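Long-range contacts in DUF4621 domain-containing protein (Parabacteroides distasonis, PDB 4H3W), which is of unknown function but is probably secreted and folds into two beta-barrel domains: residues Tyr48-Asp53 with Val197-Thr202; Leu92-Pro97 with Gly162-Val167; Ile215-Asp220 with Ala292-Leu297. All blocks are in the same frame, centred on the assembly; numbering follows the deposited sequence. Where two conformers were deposited one is given.

Interaction 1: residues Tyr48-Asp53 with Val197-Thr202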
ATOM      1  N   TYR A  48      -2.469  -4.786   9.371  1.00 32.20           N
ATOM      2  CA  TYR A  48      -3.495  -4.430   8.396  1.00 34.92           C
ATOM      3  C   TYR A  48      -3.441  -5.351   7.165  1.00 35.60           C
ATOM      4  O   TYR A  48      -2.400  -5.534   6.521  1.00 29.97           O
ATOM      5  CB  TYR A  48      -3.363  -2.980   7.963  1.00 32.02           C
ATOM      6  CG  TYR A  48      -3.735  -1.954   9.008  1.00 34.11           C
ATOM      7  CD1 TYR A  48      -5.006  -1.934   9.585  1.00 39.13           C
ATOM      8  CD2 TYR A  48      -2.826  -0.971   9.398  1.00 32.25           C
ATOM      9  CE1 TYR A  48      -5.345  -0.969  10.543  1.00 41.57           C
ATOM     10  CE2 TYR A  48      -3.158  -0.003  10.334  1.00 36.23           C
ATOM     11  CZ  TYR A  48      -4.413   0.007  10.897  1.00 40.96           C
ATOM     12  OH  TYR A  48      -4.715   0.965  11.828  1.00 50.77           O
ATOM     13  N   VAL A  49      -4.589  -5.914   6.841  1.00 31.09           N
ATOM     14  CA  VAL A  49      -4.726  -6.780   5.705  1.00 32.84           C
ATOM     15  C   VAL A  49      -6.026  -6.518   4.951  1.00 35.27           C
ATOM     16  O   VAL A  49      -7.085  -6.473   5.579  1.00 34.43           O
ATOM     17  CB  VAL A  49      -4.722  -8.232   6.206  1.00 35.61           C
ATOM     18  CG1 VAL A  49      -4.925  -9.203   5.056  1.00 40.37           C
ATOM     19  CG2 VAL A  49      -3.413  -8.522   6.934  1.00 36.60           C
HETATM   20  N   MSE A  50      -5.984  -6.358   3.624  1.00 29.30           N
HETATM   21  CA  MSE A  50      -7.248  -6.241   2.859  1.00 32.67           C
HETATM   22  C   MSE A  50      -7.731  -7.615   2.445  1.00 32.41           C
HETATM   23  O   MSE A  50      -6.946  -8.426   1.930  1.00 27.88           O
HETATM   24  CB  MSE A  50      -7.045  -5.384   1.631  1.00 30.30           C
HETATM   25  CG  MSE A  50      -6.779  -3.958   2.031  1.00 32.83           C
HETATM   26 SE   MSE A  50      -6.288  -2.869   0.460  0.75 31.80          SE
HETATM   27  CE  MSE A  50      -4.536  -3.601   0.020  1.00 36.28           C
ATOM     28  N   ILE A  51      -9.018  -7.916   2.672  1.00 30.68           N
ATOM     29  CA  ILE A  51      -9.568  -9.212   2.342  1.00 35.67           C
ATOM     30  C   ILE A  51     -10.825  -9.033   1.489  1.00 34.80           C
ATOM     31  O   ILE A  51     -11.683  -8.231   1.824  1.00 34.60           O
ATOM     32  CB  ILE A  51      -9.909 -10.029   3.609  1.00 41.18           C
ATOM     33  CG1 ILE A  51      -8.615 -10.334   4.384  1.00 39.50           C
ATOM     34  CG2 ILE A  51     -10.651 -11.311   3.257  1.00 39.29           C
ATOM     35  CD1 ILE A  51      -8.770 -11.271   5.569  1.00 39.87           C
ATOM     36  N   TYR A  52     -10.890  -9.755   0.376  1.00 32.68           N
ATOM     37  CA  TYR A  52     -12.093  -9.868  -0.449  1.00 36.80           C
ATOM     38  C   TYR A  52     -12.443 -11.324  -0.534  1.00 37.58           C
ATOM     39  O   TYR A  52     -11.650 -12.099  -1.064  1.00 42.67           O
ATOM     40  CB  TYR A  52     -11.860  -9.284  -1.847  1.00 37.61           C
ATOM     41  CG  TYR A  52     -11.461  -7.829  -1.824  1.00 33.90           C
ATOM     42  CD1 TYR A  52     -10.121  -7.456  -1.745  1.00 32.29           C
ATOM     43  CD2 TYR A  52     -12.420  -6.838  -1.874  1.00 33.21           C
ATOM     44  CE1 TYR A  52      -9.759  -6.130  -1.693  1.00 33.37           C
ATOM     45  CE2 TYR A  52     -12.070  -5.515  -1.818  1.00 36.09           C
ATOM     46  CZ  TYR A  52     -10.731  -5.170  -1.745  1.00 31.26           C
ATOM     47  OH  TYR A  52     -10.383  -3.842  -1.709  1.00 31.06           O
ATOM     48  N   ASP A  53     -13.595 -11.727   0.011  1.00 37.43           N
ATOM     49  CA  ASP A  53     -14.016 -13.136  -0.029  1.00 40.02           C
ATOM     50  C   ASP A  53     -15.442 -13.307  -0.587  1.00 38.23           C
ATOM     51  O   ASP A  53     -16.195 -12.362  -0.704  1.00 38.15           O
ATOM     52  CB  ASP A  53     -13.889 -13.832   1.354  1.00 43.28           C
ATOM     53  CG  ASP A  53     -14.586 -13.078   2.488  1.00 51.54           C
ATOM     54  OD1 ASP A  53     -15.605 -12.402   2.255  1.00 59.42           O
ATOM     55  OD2 ASP A  53     -14.113 -13.186   3.639  1.00 64.06           O
ATOM     56  N   VAL A 197      -9.188 -13.461  -1.423  1.00 26.44           N
ATOM     57  CA  VAL A 197      -8.040 -12.705  -1.897  1.00 28.29           C
ATOM     58  C   VAL A 197      -7.576 -11.928  -0.697  1.00 27.41           C
ATOM     59  O   VAL A 197      -8.342 -11.160  -0.134  1.00 30.41           O
ATOM     60  CB  VAL A 197      -8.416 -11.773  -3.056  1.00 28.70           C
ATOM     61  CG1 VAL A 197      -7.217 -10.908  -3.512  1.00 28.00           C
ATOM     62  CG2 VAL A 197      -8.982 -12.592  -4.209  1.00 31.08           C
ATOM     63  N   GLU A 198      -6.338 -12.160  -0.266  1.00 27.41           N
ATOM     64  CA  GLU A 198      -5.804 -11.505   0.901  1.00 28.21           C
ATOM     65  C   GLU A 198      -4.575 -10.697   0.514  1.00 26.39           C
ATOM     66  O   GLU A 198      -3.651 -11.227  -0.103  1.00 24.60           O
ATOM     67  CB  GLU A 198      -5.481 -12.548   1.968  1.00 39.30           C
ATOM     68  CG  GLU A 198      -5.002 -11.915   3.248  1.00 47.92           C
ATOM     69  CD  GLU A 198      -4.899 -12.878   4.431  1.00 51.46           C
ATOM     70  OE1 GLU A 198      -5.745 -13.802   4.571  1.00 45.84           O
ATOM     71  OE2 GLU A 198      -3.955 -12.681   5.222  1.00 48.91           O
ATOM     72  N   LEU A 199      -4.603  -9.410   0.841  1.00 25.62           N
ATOM     73  CA  LEU A 199      -3.529  -8.472   0.489  1.00 26.03           C
ATOM     74  C   LEU A 199      -2.969  -7.849   1.770  1.00 23.89           C
ATOM     75  O   LEU A 199      -3.424  -6.784   2.224  1.00 27.01           O
ATOM     76  CB  LEU A 199      -4.025  -7.411  -0.492  1.00 25.49           C
ATOM     77  CG  LEU A 199      -4.807  -7.851  -1.741  1.00 26.44           C
ATOM     78  CD1 LEU A 199      -5.303  -6.639  -2.508  1.00 26.21           C
ATOM     79  CD2 LEU A 199      -4.019  -8.764  -2.679  1.00 26.06           C
ATOM     80  N   PRO A 200      -2.018  -8.524   2.400  1.00 23.12           N
ATOM     81  CA  PRO A 200      -1.413  -8.012   3.628  1.00 25.46           C
ATOM     82  C   PRO A 200      -0.503  -6.842   3.316  1.00 28.82           C
ATOM     83  O   PRO A 200       0.316  -6.932   2.394  1.00 23.47           O
ATOM     84  CB  PRO A 200      -0.585  -9.190   4.160  1.00 26.41           C
ATOM     85  CG  PRO A 200      -1.001 -10.380   3.368  1.00 29.91           C
ATOM     86  CD  PRO A 200      -1.486  -9.849   2.044  1.00 28.86           C
ATOM     87  N   LEU A 201      -0.619  -5.780   4.101  1.00 26.52           N
ATOM     88  CA  LEU A 201       0.135  -4.593   3.848  1.00 27.16           C
ATOM     89  C   LEU A 201       1.538  -4.751   4.439  1.00 27.88           C
ATOM     90  O   LEU A 201       1.897  -4.075   5.404  1.00 27.31           O
ATOM     91  CB  LEU A 201      -0.607  -3.337   4.379  1.00 26.53           C
ATOM     92  CG  LEU A 201      -1.925  -3.068   3.635  1.00 34.69           C
ATOM     93  CD1 LEU A 201      -2.718  -1.921   4.220  1.00 28.99           C
ATOM     94  CD2 LEU A 201      -1.648  -2.777   2.172  1.00 44.90           C
ATOM     95  N   THR A 202       2.309  -5.658   3.822  1.00 26.15           N
ATOM     96  CA  THR A 202       3.730  -5.838   4.060  1.00 25.84           C
ATOM     97  C   THR A 202       4.421  -5.386   2.797  1.00 22.51           C
ATOM     98  O   THR A 202       4.417  -6.119   1.804  1.00 23.37           O
ATOM     99  CB  THR A 202       4.076  -7.302   4.377  1.00 27.48           C
ATOM    100  OG1 THR A 202       3.423  -7.673   5.559  1.00 30.79           O
ATOM    101  CG2 THR A 202       5.550  -7.505   4.645  1.00 28.99           C
TER
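Met50 and Leu199 form an antiparallel hydrogen-bonded pair, and Tyr52 and Val197 form the next. Each pair is closed by two N-H to O bonds. The straightest of the four runs from Val197 N to Tyr52 O at 2.8 Å. A fifth bond, from Leu201 N to Tyr48 O at 3.0 Å, carries the pairing one step past the end of strand 194-200. There Leu201 sits at the centre of an inverse gamma turn.

Val49 and Ile51 share one face of the sheet with Glu198 and Pro200. Glu198 keeps CG anti to its own N (chi1 -176°) and then runs on extended. This lays its CG against Val49 CG1 at 3.3 Å. The carboxylate spans both neighbours, with OE2 3.6 Å from Val49 CG1 and OE1 4.1 Å from Ile51 CD1. Putting an alanine at this position would probably uncover Val49 CG1 and leave a gap beside Ile51. Val49 CG2 rests on Pro200 CB.

The other face carries Met50, Tyr52, Val197 and Leu199. Met50 is a selenomethionine whose chain bends at its last torsion (chi3 -69°). The bend brings CE within 3.7 Å of Leu201 CD2 and 3.9 Å of Leu199 CB. The Tyr52 hydroxyl is hydrogen-bonded to Asp81.

The contact joins neighbouring strands 47-55 and 194-200 of an antiparallel sheet. Strand 41-44 flanks strand 47-55, with Ile41 touching Tyr48 and Met50. Strand 98-100 flanks strand 194-200, where Ile99 meets Val197.

Interaction 2: residues Leu92-Pro97 with Gly162-Val167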
ATOM      1  N   LEU A  92       1.614  -0.730  -5.437  1.00 21.70           N
ATOM      2  CA  LEU A  92       1.217  -1.577  -4.314  1.00 23.99           C
ATOM      3  C   LEU A  92       1.912  -2.941  -4.356  1.00 22.19           C
ATOM      4  O   LEU A  92       1.280  -3.947  -4.581  1.00 22.07           O
ATOM      5  CB  LEU A  92      -0.297  -1.717  -4.317  1.00 23.19           C
ATOM      6  CG  LEU A  92      -0.891  -2.498  -3.138  1.00 23.07           C
ATOM      7  CD1 LEU A  92      -0.558  -1.771  -1.864  1.00 23.82           C
ATOM      8  CD2 LEU A  92      -2.397  -2.697  -3.297  1.00 26.34           C
ATOM      9  N   ALA A  93       3.240  -2.926  -4.225  1.00 21.54           N
ATOM     10  CA  ALA A  93       4.092  -4.121  -4.247  1.00 22.22           C
ATOM     11  C   ALA A  93       4.159  -4.686  -2.834  1.00 23.56           C
ATOM     12  O   ALA A  93       4.655  -4.015  -1.910  1.00 22.42           O
ATOM     13  CB  ALA A  93       5.475  -3.768  -4.734  1.00 24.21           C
ATOM     14  N   LEU A  94       3.600  -5.884  -2.672  1.00 23.84           N
ATOM     15  CA  LEU A  94       3.426  -6.537  -1.412  1.00 22.05           C
ATOM     16  C   LEU A  94       4.167  -7.843  -1.417  1.00 23.76           C
ATOM     17  O   LEU A  94       4.400  -8.467  -2.471  1.00 22.43           O
ATOM     18  CB  LEU A  94       1.918  -6.814  -1.108  1.00 23.65           C
ATOM     19  CG  LEU A  94       0.997  -5.599  -1.205  1.00 22.36           C
ATOM     20  CD1 LEU A  94      -0.468  -5.962  -1.008  1.00 21.74           C
ATOM     21  CD2 LEU A  94       1.450  -4.579  -0.172  1.00 26.00           C
ATOM     22  N   THR A  95       4.575  -8.265  -0.235  1.00 21.41           N
ATOM     23  CA  THR A  95       5.400  -9.443  -0.060  0.50 23.31           C
ATOM     24  C   THR A  95       4.646 -10.738  -0.287  1.00 23.68           C
ATOM     25  O   THR A  95       5.204 -11.733  -0.763  1.00 22.48           O
ATOM     26  CB  THR A  95       5.975  -9.438   1.377  0.50 25.83           C
ATOM     27  OG1 THR A  95       6.804  -8.271   1.530  0.50 26.69           O
ATOM     28  CG2 THR A  95       6.790 -10.687   1.662  0.50 28.10           C
ATOM     29  N   ASN A  96       3.380 -10.744   0.112  1.00 23.76           N
ATOM     30  CA  ASN A  96       2.641 -12.021   0.101  1.00 29.19           C
ATOM     31  C   ASN A  96       1.130 -11.900  -0.104  1.00 24.58           C
ATOM     32  O   ASN A  96       0.315 -12.462   0.672  1.00 25.64           O
ATOM     33  CB  ASN A  96       2.955 -12.790   1.384  1.00 29.94           C
ATOM     34  CG  ASN A  96       2.518 -14.247   1.322  1.00 29.59           C
ATOM     35  OD1 ASN A  96       2.574 -14.896   0.279  1.00 27.12           O
ATOM     36  ND2 ASN A  96       2.129 -14.782   2.471  1.00 26.93           N
ATOM     37  N   PRO A  97       0.744 -11.236  -1.183  1.00 22.68           N
ATOM     38  CA  PRO A  97      -0.639 -11.308  -1.609  1.00 21.93           C
ATOM     39  C   PRO A  97      -0.881 -12.728  -2.037  1.00 23.80           C
ATOM     40  O   PRO A  97       0.029 -13.361  -2.581  1.00 25.76           O
ATOM     41  CB  PRO A  97      -0.693 -10.378  -2.819  1.00 22.11           C
ATOM     42  CG  PRO A  97       0.667 -10.534  -3.426  1.00 21.64           C
ATOM     43  CD  PRO A  97       1.613 -10.726  -2.277  1.00 21.50           C
ATOM     44  N   GLY A 162       3.192  -8.843  -8.824  1.00 24.10           N
ATOM     45  CA  GLY A 162       3.215  -7.920  -9.946  1.00 24.01           C
ATOM     46  C   GLY A 162       1.885  -7.514 -10.521  1.00 26.00           C
ATOM     47  O   GLY A 162       1.715  -6.357 -10.942  1.00 25.87           O
ATOM     48  N   ILE A 163       0.879  -8.394 -10.506  1.00 25.93           N
ATOM     49  CA  ILE A 163      -0.422  -7.969 -11.062  1.00 28.43           C
ATOM     50  C   ILE A 163      -1.155  -7.092 -10.025  1.00 26.83           C
ATOM     51  O   ILE A 163      -1.967  -6.234 -10.369  1.00 30.15           O
ATOM     52  CB  ILE A 163      -1.320  -9.150 -11.591  1.00 34.50           C
ATOM     53  CG1 ILE A 163      -2.161  -9.774 -10.503  1.00 40.29           C
ATOM     54  CG2 ILE A 163      -0.496 -10.249 -12.304  1.00 44.46           C
ATOM     55  CD1 ILE A 163      -3.258 -10.649 -11.061  1.00 44.78           C
ATOM     56  N   VAL A 164      -0.937  -7.356  -8.745  1.00 26.29           N
ATOM     57  CA  VAL A 164      -1.571  -6.568  -7.684  1.00 26.66           C
ATOM     58  C   VAL A 164      -0.990  -5.166  -7.609  1.00 24.83           C
ATOM     59  O   VAL A 164      -1.697  -4.232  -7.273  1.00 31.71           O
ATOM     60  CB  VAL A 164      -1.410  -7.280  -6.312  1.00 24.28           C
ATOM     61  CG1 VAL A 164      -1.743  -6.352  -5.153  1.00 24.42           C
ATOM     62  CG2 VAL A 164      -2.257  -8.536  -6.288  1.00 26.61           C
ATOM     63  N   GLN A 165       0.285  -5.015  -7.938  1.00 26.20           N
ATOM     64  CA  GLN A 165       0.948  -3.709  -7.734  1.00 24.07           C
ATOM     65  C   GLN A 165       0.414  -2.591  -8.643  1.00 23.11           C
ATOM     66  O   GLN A 165       0.625  -1.439  -8.348  1.00 24.34           O
ATOM     67  CB  GLN A 165       2.471  -3.845  -7.872  1.00 24.05           C
ATOM     68  CG  GLN A 165       3.056  -3.957  -9.256  1.00 29.54           C
ATOM     69  CD  GLN A 165       4.572  -4.053  -9.154  1.00 32.53           C
ATOM     70  OE1 GLN A 165       5.099  -4.810  -8.358  1.00 40.97           O
ATOM     71  NE2 GLN A 165       5.257  -3.249  -9.900  1.00 41.83           N
ATOM     72  N   ILE A 166      -0.275  -2.931  -9.724  1.00 22.50           N
ATOM     73  CA  ILE A 166      -0.927  -1.913 -10.565  1.00 24.79           C
ATOM     74  C   ILE A 166      -2.036  -1.136  -9.825  1.00 25.35           C
ATOM     75  O   ILE A 166      -2.474  -0.095 -10.284  1.00 24.55           O
ATOM     76  CB  ILE A 166      -1.536  -2.519 -11.884  1.00 27.52           C
ATOM     77  CG1 ILE A 166      -2.784  -3.359 -11.597  1.00 33.39           C
ATOM     78  CG2 ILE A 166      -0.468  -3.303 -12.660  1.00 32.87           C
ATOM     79  CD1 ILE A 166      -3.511  -3.852 -12.823  1.00 35.76           C
ATOM     80  N   VAL A 167      -2.511  -1.696  -8.712  1.00 22.55           N
ATOM     81  CA  VAL A 167      -3.645  -1.183  -7.916  1.00 24.03           C
ATOM     82  C   VAL A 167      -4.954  -1.474  -8.671  1.00 26.06           C
ATOM     83  O   VAL A 167      -5.495  -0.656  -9.378  1.00 25.57           O
ATOM     84  CB  VAL A 167      -3.538   0.302  -7.523  1.00 27.41           C
ATOM     85  CG1 VAL A 167      -4.684   0.681  -6.620  1.00 28.29           C
ATOM     86  CG2 VAL A 167      -2.226   0.565  -6.821  1.00 24.40           C
TER
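Leu92 and Gln165 bring their backbones together, with CA atoms 4.0 Å apart, where the loop before strand 98-100 passes the end of the short helix 161-164. The one hydrogen bond between the segments runs from Leu92 N to Gln165 O at 3.2 Å. The donor lies in the carbonyl plane, on a lone pair. A CA-H...O contact returns the other way, from Gln165 CA to Leu92 O at 3.2 Å. A type I turn runs from Val164 to Val167, and the N of Val167 bonds back to Val164 O. Val167 itself leaves the helical conformation with a positive phi of 74°.

Val164 turns its two methyl groups to different partners. CG1 meets Leu92 CD2 at 4.2 Å and also reaches Leu94 CD1, while CG2 faces Pro97 CB. Leu92 has CG opposite its own N (chi1 -176°), and its chain slants across that of Val164. Its CB packs on Val167 CG2 at 3.9 Å. Gln165 CG stands between the backbone N and the carbonyl carbon (chi1 77°). Gln165 CB lies against Leu92 O at 3.5 Å, and the extended chain carries OE1 to 3.8 Å from Ala93 CB. Its NE2 makes a weak hydrogen bond to Glu206.

Leu199 of strand 194-200 touches Leu94, Pro97 and Val164. It thus extends the same apolar cluster into the neighbouring sheet. Around Val164 the contact is mainly aliphatic, though Leu92 O also lies against Val164 CG1. This part therefore rests largely on the fit of methyl and methylene groups. The direct polar link is left to the main chain, with Leu92 N satisfied by the carbonyl of Gln165.

Interaction 3: residues Ile215-Asp220 with Ala292-Leu297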
ATOM      1  N   ILE A 215       1.893  20.133   9.338  1.00 33.79           N
ATOM      2  CA  ILE A 215       2.158  20.769  10.620  0.50 35.08           C
ATOM      3  C   ILE A 215       1.568  22.169  10.501  1.00 36.53           C
ATOM      4  O   ILE A 215       2.084  23.024   9.776  1.00 28.82           O
ATOM      5  CB  ILE A 215       3.656  20.797  10.972  0.50 38.42           C
ATOM      6  CG1 ILE A 215       4.221  19.373  11.008  0.50 42.55           C
ATOM      7  CG2 ILE A 215       3.883  21.489  12.315  0.50 35.77           C
ATOM      8  CD1 ILE A 215       4.567  18.816   9.644  0.50 40.47           C
ATOM      9  N   GLU A 216       0.425  22.350  11.162  1.00 36.87           N
ATOM     10  CA  GLU A 216      -0.377  23.556  11.127  1.00 41.83           C
ATOM     11  C   GLU A 216       0.175  24.598  12.077  1.00 33.52           C
ATOM     12  O   GLU A 216       0.559  24.283  13.183  1.00 33.01           O
ATOM     13  CB  GLU A 216      -1.817  23.207  11.542  1.00 43.62           C
ATOM     14  CG  GLU A 216      -2.863  24.250  11.197  1.00 53.26           C
ATOM     15  CD  GLU A 216      -3.263  24.259   9.730  1.00 50.11           C
ATOM     16  OE1 GLU A 216      -2.803  23.415   8.955  1.00 48.75           O
ATOM     17  OE2 GLU A 216      -4.054  25.138   9.353  1.00 51.06           O
ATOM     18  N   ASP A 217       0.235  25.834  11.625  1.00 32.84           N
ATOM     19  CA  ASP A 217       0.721  26.953  12.434  1.00 38.46           C
ATOM     20  C   ASP A 217       2.145  26.721  12.972  1.00 32.79           C
ATOM     21  O   ASP A 217       2.442  26.956  14.122  1.00 31.19           O
ATOM     22  CB  ASP A 217      -0.286  27.234  13.560  1.00 40.91           C
ATOM     23  CG  ASP A 217      -1.623  27.693  13.018  1.00 43.62           C
ATOM     24  OD1 ASP A 217      -1.624  28.538  12.099  1.00 39.42           O
ATOM     25  OD2 ASP A 217      -2.658  27.210  13.500  1.00 47.87           O
ATOM     26  N   ALA A 218       3.024  26.302  12.081  1.00 31.24           N
ATOM     27  CA  ALA A 218       4.438  26.154  12.405  1.00 32.37           C
ATOM     28  C   ALA A 218       5.076  27.500  12.689  1.00 33.54           C
ATOM     29  O   ALA A 218       5.970  27.607  13.517  1.00 30.76           O
ATOM     30  CB  ALA A 218       5.161  25.456  11.251  1.00 27.49           C
ATOM     31  N   PHE A 219       4.610  28.532  11.999  1.00 30.46           N
ATOM     32  CA  PHE A 219       5.124  29.879  12.149  1.00 29.84           C
ATOM     33  C   PHE A 219       3.983  30.807  12.500  1.00 33.72           C
ATOM     34  O   PHE A 219       2.929  30.761  11.860  1.00 35.69           O
ATOM     35  CB  PHE A 219       5.733  30.345  10.861  1.00 30.15           C
ATOM     36  CG  PHE A 219       6.719  29.372  10.290  1.00 32.33           C
ATOM     37  CD1 PHE A 219       8.027  29.379  10.716  1.00 30.61           C
ATOM     38  CD2 PHE A 219       6.320  28.441   9.337  1.00 34.04           C
ATOM     39  CE1 PHE A 219       8.951  28.504  10.157  1.00 34.02           C
ATOM     40  CE2 PHE A 219       7.235  27.532   8.793  1.00 34.59           C
ATOM     41  CZ  PHE A 219       8.555  27.569   9.213  1.00 33.51           C
ATOM     42  N   ASP A 220       4.193  31.660  13.498  1.00 35.11           N
ATOM     43  CA  ASP A 220       3.172  32.579  13.972  1.00 36.04           C
ATOM     44  C   ASP A 220       3.279  33.918  13.245  1.00 38.85           C
ATOM     45  O   ASP A 220       4.368  34.475  13.134  1.00 33.99           O
ATOM     46  CB  ASP A 220       3.356  32.792  15.466  1.00 40.82           C
ATOM     47  CG  ASP A 220       2.157  33.440  16.122  1.00 41.53           C
ATOM     48  OD1 ASP A 220       1.699  34.528  15.696  1.00 41.28           O
ATOM     49  OD2 ASP A 220       1.710  32.869  17.126  1.00 51.20           O
ATOM     50  N   ALA A 292       5.439  32.488   5.566  1.00 31.98           N
ATOM     51  CA  ALA A 292       5.305  31.115   6.022  1.00 29.03           C
ATOM     52  C   ALA A 292       4.336  30.979   7.214  1.00 26.73           C
ATOM     53  O   ALA A 292       4.371  31.781   8.149  1.00 30.53           O
ATOM     54  CB  ALA A 292       6.690  30.556   6.381  1.00 31.03           C
ATOM     55  N   ARG A 293       3.461  29.988   7.171  1.00 29.57           N
ATOM     56  CA  ARG A 293       2.577  29.651   8.297  1.00 28.84           C
ATOM     57  C   ARG A 293       2.537  28.163   8.658  1.00 28.32           C
ATOM     58  O   ARG A 293       2.562  27.829   9.830  1.00 31.29           O
ATOM     59  CB  ARG A 293       1.140  30.121   8.008  1.00 34.92           C
ATOM     60  CG  ARG A 293       1.001  31.621   7.751  1.00 33.86           C
ATOM     61  CD  ARG A 293       1.186  32.429   9.018  1.00 35.33           C
ATOM     62  NE  ARG A 293       0.947  33.837   8.755  1.00 35.53           N
ATOM     63  CZ  ARG A 293       1.819  34.677   8.204  1.00 33.00           C
ATOM     64  NH1 ARG A 293       3.030  34.289   7.852  1.00 29.91           N
ATOM     65  NH2 ARG A 293       1.472  35.926   8.022  1.00 36.28           N
ATOM     66  N   HIS A 294       2.452  27.288   7.652  1.00 27.91           N
ATOM     67  CA  HIS A 294       2.329  25.874   7.833  1.00 29.14           C
ATOM     68  C   HIS A 294       3.474  25.177   7.106  1.00 28.17           C
ATOM     69  O   HIS A 294       4.083  25.735   6.199  1.00 29.16           O
ATOM     70  CB  HIS A 294       0.990  25.354   7.262  1.00 30.29           C
ATOM     71  CG  HIS A 294      -0.163  26.258   7.554  1.00 32.83           C
ATOM     72  ND1 HIS A 294      -0.567  26.528   8.838  1.00 33.58           N
ATOM     73  CD2 HIS A 294      -0.988  26.966   6.742  1.00 33.65           C
ATOM     74  CE1 HIS A 294      -1.585  27.369   8.813  1.00 35.24           C
ATOM     75  NE2 HIS A 294      -1.862  27.646   7.553  1.00 34.59           N
ATOM     76  N   ILE A 295       3.672  23.925   7.483  1.00 27.46           N
ATOM     77  CA  ILE A 295       4.587  23.045   6.786  1.00 28.49           C
ATOM     78  C   ILE A 295       3.823  21.829   6.269  1.00 31.60           C
ATOM     79  O   ILE A 295       3.074  21.202   7.015  1.00 28.06           O
ATOM     80  CB  ILE A 295       5.739  22.638   7.711  1.00 28.23           C
ATOM     81  CG1 ILE A 295       6.613  23.866   8.038  1.00 30.23           C
ATOM     82  CG2 ILE A 295       6.627  21.573   7.090  1.00 33.53           C
ATOM     83  CD1 ILE A 295       7.560  23.623   9.173  1.00 29.90           C
ATOM     84  N   ASP A 296       4.025  21.519   4.990  1.00 30.07           N
ATOM     85  CA  ASP A 296       3.686  20.202   4.453  1.00 28.31           C
ATOM     86  C   ASP A 296       4.958  19.369   4.259  1.00 24.70           C
ATOM     87  O   ASP A 296       5.886  19.813   3.580  1.00 29.16           O
ATOM     88  CB  ASP A 296       2.961  20.316   3.121  1.00 30.12           C
ATOM     89  CG  ASP A 296       1.469  20.568   3.280  1.00 37.10           C
ATOM     90  OD1 ASP A 296       0.882  20.180   4.304  1.00 32.61           O
ATOM     91  OD2 ASP A 296       0.890  21.111   2.351  1.00 39.84           O
ATOM     92  N   LEU A 297       4.993  18.192   4.879  1.00 26.28           N
ATOM     93  CA  LEU A 297       6.043  17.182   4.666  1.00 24.77           C
ATOM     94  C   LEU A 297       5.512  16.186   3.664  1.00 26.15           C
ATOM     95  O   LEU A 297       4.541  15.469   3.950  1.00 28.61           O
ATOM     96  CB  LEU A 297       6.397  16.494   5.958  1.00 23.39           C
ATOM     97  CG  LEU A 297       6.912  17.357   7.112  1.00 26.70           C
ATOM     98  CD1 LEU A 297       7.212  16.542   8.351  1.00 29.93           C
ATOM     99  CD2 LEU A 297       8.156  18.108   6.638  1.00 25.37           C
TER
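His294 accepts a bond from the backbone of Asp217: Asp217 N points at ND1 from 3.0 Å, almost straight and only 1° out of the ring plane. Because ND1 acts as the acceptor here, it carries no proton in this bond. The bond fixes the rotation of the ring and is consistent with a neutral imidazole whose proton would then be on NE2. The Glu216 carboxylate stacks over one face of the imidazole, its plane 18° from the ring. The Glu216 chain bends at chi2 (77°) to bring it there. Glu216 OE1 is salt-bridged to Arg214, while OE2 lies 3.4 Å from His294 CE1. Arg293 CB sits over the opposite face of the ring. Asp217 OD1 approaches CE1 at 3.5 Å.

Ile215 and Ile295 satisfy each other in an antiparallel hydrogen-bonded pair, with Ile215 N to Ile295 O at 2.8 Å and Ile295 N to Ile215 O at 2.9 Å. This joins the end of strand 208-215 to strand 294-302, which in turn pairs with strand 246-254, in one of the protein's beta-barrel domains. On the other side of strand 294-302, Arg293 and His294 both face Met254, a classic beta bulge.

Beyond the pair the chain turns away, and Arg293 O takes over as acceptor. Phe219 N donates to it from above the carbonyl plane, at 3.1 Å. Ala292 O is used by Arg293 NH1, which also bonds to the carbonyl of the dimethyl-lysine at position 290.

Ala218, Phe219, Ala292 and Ile295 make the apolar part. Ala292 CB lies over one face of the Phe219 ring, a CH-pi contact with CB 4.1 Å from the centroid. Ile295 CD1 meets Ala218 CB, and Phe219 CE2 packs on Ile295 CG1 at 3.8 Å.

From the N terminus, residues 48-53 pair with residues 197-202, so interaction 1 closes a loop of 143 residues. Interaction 2 is nested inside it, closes a loop of 64 residues and brings helix 161-164 to the segment leading into strand 98-100. The two contacts touch. Thr202 O probably accepts a hydrogen bond from Thr95 N at 3.0 Å, and Leu199 packs against Pro97. Interaction 3 follows in series, closes a loop of 71 residues and ties strand 208-215 to strand 294-302. Its centre is about 36 Å from that of interaction 1. It belongs to a separate sheet, remote from the other two contacts, and no contacts cross along the chain.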